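Local coordinates for protein Keto/oxoacid ferredoxin oxidoreductase, gamma subunit (Geobacter sulfurreducens, PDB 3ON3) that probably serves as the gamma subunit of a ferredoxin-dependent oxidoreductase that acts on the oxo group of 2-oxoacids, at residues 110-122 / 171-183. Residues are numbered along the deposited sequence; the frame is centred on the assembly and turned at random.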
loop_
_atom_site.group_PDB
_atom_site.type_symbol
_atom_site.label_atom_id
_atom_site.label_comp_id
_atom_site.label_asym_id
_atom_site.label_seq_id
_atom_site.Cartn_x
_atom_site.Cartn_y
_atom_site.Cartn_z
ATOM N N TYR B 110 -24.561 -8.040 12.780
ATOM C CA TYR B 110 -23.654 -6.973 12.345
ATOM C C TYR B 110 -24.431 -5.690 12.035
ATOM O O TYR B 110 -25.559 -5.752 11.535
ATOM C CB TYR B 110 -22.893 -7.401 11.081
ATOM C CG TYR B 110 -22.195 -8.744 11.181
ATOM C CD1 TYR B 110 -21.106 -8.918 12.024
ATOM C CD2 TYR B 110 -22.616 -9.835 10.425
ATOM C CE1 TYR B 110 -20.460 -10.147 12.126
ATOM C CE2 TYR B 110 -21.972 -11.073 10.520
ATOM C CZ TYR B 110 -20.896 -11.217 11.374
ATOM O OH TYR B 110 -20.243 -12.420 11.487
ATOM N N GLN B 111 -23.839 -4.530 12.316
ATOM C CA GLN B 111 -24.404 -3.278 11.819
ATOM C C GLN B 111 -24.143 -3.262 10.322
ATOM O O GLN B 111 -23.068 -2.865 9.870
ATOM C CB GLN B 111 -23.779 -2.052 12.489
ATOM C CG GLN B 111 -24.036 -1.931 13.991
ATOM C CD GLN B 111 -25.497 -1.650 14.330
ATOM O OE1 GLN B 111 -26.113 -2.366 15.132
ATOM N NE2 GLN B 111 -26.060 -0.612 13.718
ATOM N N THR B 112 -25.129 -3.709 9.559
ATOM C CA THR B 112 -24.950 -3.954 8.136
ATOM C C THR B 112 -25.503 -2.837 7.268
ATOM O O THR B 112 -26.654 -2.425 7.412
ATOM C CB THR B 112 -25.615 -5.277 7.713
ATOM O OG1 THR B 112 -25.036 -6.356 8.453
ATOM C CG2 THR B 112 -25.406 -5.522 6.236
ATOM N N THR B 113 -24.668 -2.356 6.357
ATOM C CA THR B 113 -25.092 -1.377 5.379
ATOM C C THR B 113 -24.753 -1.882 4.000
ATOM O O THR B 113 -23.668 -2.401 3.782
ATOM C CB THR B 113 -24.406 -0.017 5.586
ATOM O OG1 THR B 113 -24.772 0.497 6.869
ATOM C CG2 THR B 113 -24.840 0.971 4.500
ATOM N N ALA B 114 -25.690 -1.725 3.073
ATOM C CA ALA B 114 -25.501 -2.216 1.719
ATOM C C ALA B 114 -26.003 -1.203 0.706
ATOM O O ALA B 114 -27.122 -0.717 0.818
ATOM C CB ALA B 114 -26.229 -3.559 1.536
ATOM N N PHE B 115 -25.170 -0.875 -0.273
ATOM C CA PHE B 115 -25.622 -0.059 -1.390
ATOM C C PHE B 115 -24.813 -0.351 -2.624
ATOM O O PHE B 115 -23.851 -1.117 -2.571
ATOM C CB PHE B 115 -25.678 1.454 -1.063
ATOM C CG PHE B 115 -24.336 2.157 -1.007
ATOM C CD1 PHE B 115 -23.827 2.796 -2.130
ATOM C CD2 PHE B 115 -23.625 2.240 0.184
ATOM C CE1 PHE B 115 -22.611 3.487 -2.089
ATOM C CE2 PHE B 115 -22.402 2.927 0.251
ATOM C CZ PHE B 115 -21.891 3.553 -0.894
ATOM N N ASN B 116 -25.237 0.231 -3.739
ATOM C CA ASN B 116 -24.610 -0.025 -5.026
ATOM C C ASN B 116 -23.275 0.699 -5.186
ATOM O O ASN B 116 -23.130 1.559 -6.042
ATOM C CB ASN B 116 -25.570 0.336 -6.166
ATOM C CG ASN B 116 -25.992 1.797 -6.142
ATOM O OD1 ASN B 116 -25.850 2.495 -5.130
ATOM N ND2 ASN B 116 -26.519 2.266 -7.263
ATOM N N ILE B 117 -22.308 0.327 -4.357
ATOM C CA ILE B 117 -20.980 0.944 -4.363
ATOM C C ILE B 117 -20.338 1.005 -5.742
ATOM O O ILE B 117 -19.869 2.057 -6.184
ATOM C CB ILE B 117 -20.005 0.192 -3.441
ATOM C CG1 ILE B 117 -20.483 0.262 -1.987
ATOM C CG2 ILE B 117 -18.614 0.791 -3.560
ATOM C CD1 ILE B 117 -19.757 -0.688 -1.022
ATOM N N ILE B 118 -20.291 -0.137 -6.407
ATOM C CA ILE B 118 -19.605 -0.234 -7.686
ATOM C C ILE B 118 -20.335 0.594 -8.740
ATOM O O ILE B 118 -19.723 1.282 -9.548
ATOM C CB ILE B 118 -19.455 -1.713 -8.137
ATOM C CG1 ILE B 118 -18.207 -2.338 -7.507
ATOM C CG2 ILE B 118 -19.276 -1.786 -9.624
ATOM C CD1 ILE B 118 -18.461 -3.519 -6.635
ATOM N N ASN B 119 -21.657 0.544 -8.698
ATOM C CA ASN B 119 -22.484 1.188 -9.695
ATOM C C ASN B 119 -22.590 2.682 -9.461
ATOM O O ASN B 119 -22.780 3.456 -10.395
ATOM C CB ASN B 119 -23.869 0.567 -9.686
ATOM C CG ASN B 119 -24.493 0.555 -11.048
ATOM O OD1 ASN B 119 -25.275 1.443 -11.390
ATOM N ND2 ASN B 119 -24.142 -0.445 -11.850
ATOM N N THR B 120 -22.483 3.085 -8.202
ATOM C CA THR B 120 -22.335 4.498 -7.890
ATOM C C THR B 120 -21.106 5.021 -8.635
ATOM O O THR B 120 -21.198 5.972 -9.410
ATOM C CB THR B 120 -22.177 4.744 -6.376
ATOM O OG1 THR B 120 -23.411 4.440 -5.702
ATOM C CG2 THR B 120 -21.802 6.203 -6.115
ATOM N N ALA B 121 -19.959 4.379 -8.411
ATOM C CA ALA B 121 -18.726 4.770 -9.080
ATOM C C ALA B 121 -18.910 4.783 -10.590
ATOM O O ALA B 121 -18.525 5.745 -11.267
ATOM C CB ALA B 121 -17.583 3.814 -8.691
ATOM N N LYS B 122 -19.502 3.711 -11.116
ATOM C CA LYS B 122 -19.613 3.534 -12.562
ATOM C C LYS B 122 -20.606 4.494 -13.228
ATOM O O LYS B 122 -20.297 5.096 -14.250
ATOM C CB LYS B 122 -19.940 2.077 -12.928
ATOM C CG LYS B 122 -19.821 1.793 -14.434
ATOM C CD LYS B 122 -20.727 0.666 -14.946
ATOM C CE LYS B 122 -20.763 0.685 -16.489
ATOM N NZ LYS B 122 -21.765 -0.237 -17.131
ATOM N N PHE B 171 -15.936 10.197 -3.364
ATOM C CA PHE B 171 -15.795 10.180 -1.918
ATOM C C PHE B 171 -17.058 10.728 -1.243
ATOM O O PHE B 171 -17.586 10.121 -0.312
ATOM C CB PHE B 171 -14.567 10.998 -1.513
ATOM C CG PHE B 171 -14.475 11.280 -0.035
ATOM C CD1 PHE B 171 -14.027 10.302 0.849
ATOM C CD2 PHE B 171 -14.800 12.538 0.469
ATOM C CE1 PHE B 171 -13.928 10.566 2.213
ATOM C CE2 PHE B 171 -14.709 12.812 1.841
ATOM C CZ PHE B 171 -14.271 11.831 2.709
ATOM N N GLN B 172 -17.530 11.880 -1.716
ATOM C CA GLN B 172 -18.718 12.526 -1.156
ATOM C C GLN B 172 -19.936 11.609 -1.272
ATOM O O GLN B 172 -20.677 11.426 -0.318
ATOM C CB GLN B 172 -18.980 13.864 -1.870
ATOM C CG GLN B 172 -20.229 14.589 -1.412
ATOM C CD GLN B 172 -20.274 14.778 0.091
ATOM O OE1 GLN B 172 -19.273 15.092 0.720
ATOM N NE2 GLN B 172 -21.438 14.567 0.669
HETATM N N MSE B 173 -20.115 11.016 -2.444
HETATM C CA MSE B 173 -21.244 10.133 -2.692
HETATM C C MSE B 173 -21.217 8.846 -1.883
HETATM O O MSE B 173 -22.267 8.386 -1.412
HETATM C CB MSE B 173 -21.368 9.811 -4.174
HETATM C CG MSE B 173 -21.654 11.031 -5.032
HETATM SE SE MSE B 173 -22.463 10.547 -6.743
HETATM C CE MSE B 173 -24.210 9.972 -6.078
ATOM N N GLY B 174 -20.040 8.240 -1.751
ATOM C CA GLY B 174 -19.908 7.083 -0.886
ATOM C C GLY B 174 -20.388 7.466 0.515
ATOM O O GLY B 174 -21.185 6.764 1.167
ATOM N N PHE B 175 -19.878 8.603 0.967
ATOM C CA PHE B 175 -20.185 9.179 2.265
ATOM C C PHE B 175 -21.684 9.371 2.440
ATOM O O PHE B 175 -22.261 8.918 3.424
ATOM C CB PHE B 175 -19.473 10.528 2.386
ATOM C CG PHE B 175 -19.547 11.151 3.745
ATOM C CD1 PHE B 175 -18.606 10.830 4.719
ATOM C CD2 PHE B 175 -20.511 12.110 4.030
ATOM C CE1 PHE B 175 -18.642 11.429 5.961
ATOM C CE2 PHE B 175 -20.551 12.727 5.277
ATOM C CZ PHE B 175 -19.617 12.389 6.243
ATOM N N GLU B 176 -22.313 10.029 1.474
ATOM C CA GLU B 176 -23.735 10.340 1.565
ATOM C C GLU B 176 -24.591 9.068 1.590
ATOM O O GLU B 176 -25.452 8.915 2.457
ATOM C CB GLU B 176 -24.186 11.189 0.384
ATOM C CG GLU B 176 -23.538 12.539 0.258
ATOM C CD GLU B 176 -23.921 13.223 -1.026
ATOM O OE1 GLU B 176 -24.386 12.529 -1.955
ATOM O OE2 GLU B 176 -23.750 14.450 -1.111
ATOM N N LYS B 177 -24.361 8.183 0.622
ATOM C CA LYS B 177 -25.192 6.987 0.444
ATOM C C LYS B 177 -25.091 6.003 1.608
ATOM O O LYS B 177 -26.090 5.411 1.998
ATOM C CB LYS B 177 -24.875 6.270 -0.866
ATOM C CG LYS B 177 -25.245 7.035 -2.121
ATOM C CD LYS B 177 -25.202 6.101 -3.316
ATOM C CE LYS B 177 -25.498 6.809 -4.613
ATOM N NZ LYS B 177 -25.869 5.820 -5.669
ATOM N N ALA B 178 -23.899 5.826 2.164
ATOM C CA ALA B 178 -23.769 4.996 3.358
ATOM C C ALA B 178 -24.647 5.506 4.509
ATOM O O ALA B 178 -25.287 4.719 5.206
ATOM C CB ALA B 178 -22.334 4.918 3.804
ATOM N N LEU B 179 -24.658 6.821 4.715
ATOM C CA LEU B 179 -25.433 7.398 5.795
ATOM C C LEU B 179 -26.911 7.111 5.559
ATOM O O LEU B 179 -27.607 6.732 6.473
ATOM C CB LEU B 179 -25.166 8.909 5.943
ATOM C CG LEU B 179 -23.769 9.214 6.507
ATOM C CD1 LEU B 179 -23.477 10.721 6.529
ATOM C CD2 LEU B 179 -23.539 8.584 7.893
ATOM N N ALA B 180 -27.367 7.258 4.317
ATOM C CA ALA B 180 -28.777 7.100 4.005
ATOM C C ALA B 180 -29.193 5.625 3.903
ATOM O O ALA B 180 -30.349 5.299 4.123
ATOM C CB ALA B 180 -29.132 7.862 2.731
ATOM N N ALA B 181 -28.248 4.740 3.595
ATOM C CA ALA B 181 -28.575 3.334 3.400
ATOM C C ALA B 181 -28.596 2.556 4.712
ATOM O O ALA B 181 -29.277 1.544 4.827
ATOM C CB ALA B 181 -27.619 2.676 2.399
ATOM N N LYS B 182 -27.859 3.036 5.706
ATOM C CA LYS B 182 -27.713 2.279 6.937
ATOM C C LYS B 182 -29.039 2.174 7.708
ATOM O O LYS B 182 -29.994 2.930 7.457
ATOM C CB LYS B 182 -26.620 2.891 7.807
ATOM C CG LYS B 182 -26.999 4.222 8.393
ATOM C CD LYS B 182 -25.899 4.785 9.289
ATOM C CE LYS B 182 -26.332 6.174 9.795
ATOM N NZ LYS B 182 -25.423 6.716 10.841
ATOM N N LYS B 183 -29.115 1.225 8.633
ATOM C CA LYS B 183 -30.310 1.132 9.469
ATOM C C LYS B 183 -30.254 2.206 10.551
ATOM O O LYS B 183 -31.060 3.131 10.560
ATOM C CB LYS B 183 -30.476 -0.256 10.080
ATOM C CG LYS B 183 -30.949 -1.321 9.091
ATOM C CD LYS B 183 -29.869 -1.712 8.074
ATOM C CE LYS B 183 -30.321 -2.905 7.222
ATOM N NZ LYS B 183 -29.203 -3.589 6.500
HETATM O O HOH W 1 -26.922 -0.531 9.051
HETATM O O HOH W 2 -28.530 -1.110 4.044
HETATM O O HOH W 3 -28.269 4.702 -5.013
#
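The C-terminal helix 164-181 packs on the edge strand 111-115 of the mixed sheet and on the start of helix 117-125, with Phe115 and Lys177 at the middle of the contact. The segment axes of strand 111-115 and helix 171-181 approach to 7.8 Å, with 125° between their N-to-C directions. The Phe115 ring lies under Lys177, whose CB sits over the face, 3.8 Å from the ring centroid, in a CH-pi contact. Ile117 CG1 lies on the opposite face. Phe115 CE2 also meets Ala178 CB at 4.1 Å. An alanine in place of Phe115 would probably open a gap between Lys177 CB and Ile117 CG1 and lose the contact with Ala178 CB. The two side chains cross at about a right angle, and the extended Lys177 chain carries CD past Phe115 CD1. Lys177 and Thr120 meet tip to tip, and NZ donates a hydrogen bond to Thr120 OG1 at 2.8 Å. The Thr120 hydroxyl in turn donates to Asn116 O, so it links Lys177 to the first turn of helix 117-125. Thr120 CG2, anti to the backbone N, rests against Met173 CB. Lys177 NZ also makes a salt bridge with Asp124 and a weak hydrogen bond to Asn116 OD1. Nearer the chain end, Ala181 CB packs 3.9 Å from Thr113 CG2. Lys183 NZ donates to Thr112 O at 2.9 Å from above the carbonyl plane. A water bridges Ala181 O and Ala114 N. Helix 131-143 adds Ala138 beside Phe115 and Ala178. The arrangement belongs to the layered alpha/beta fold of this oxidoreductase family, with two helices packed against the strand 111-115 side of the sheet.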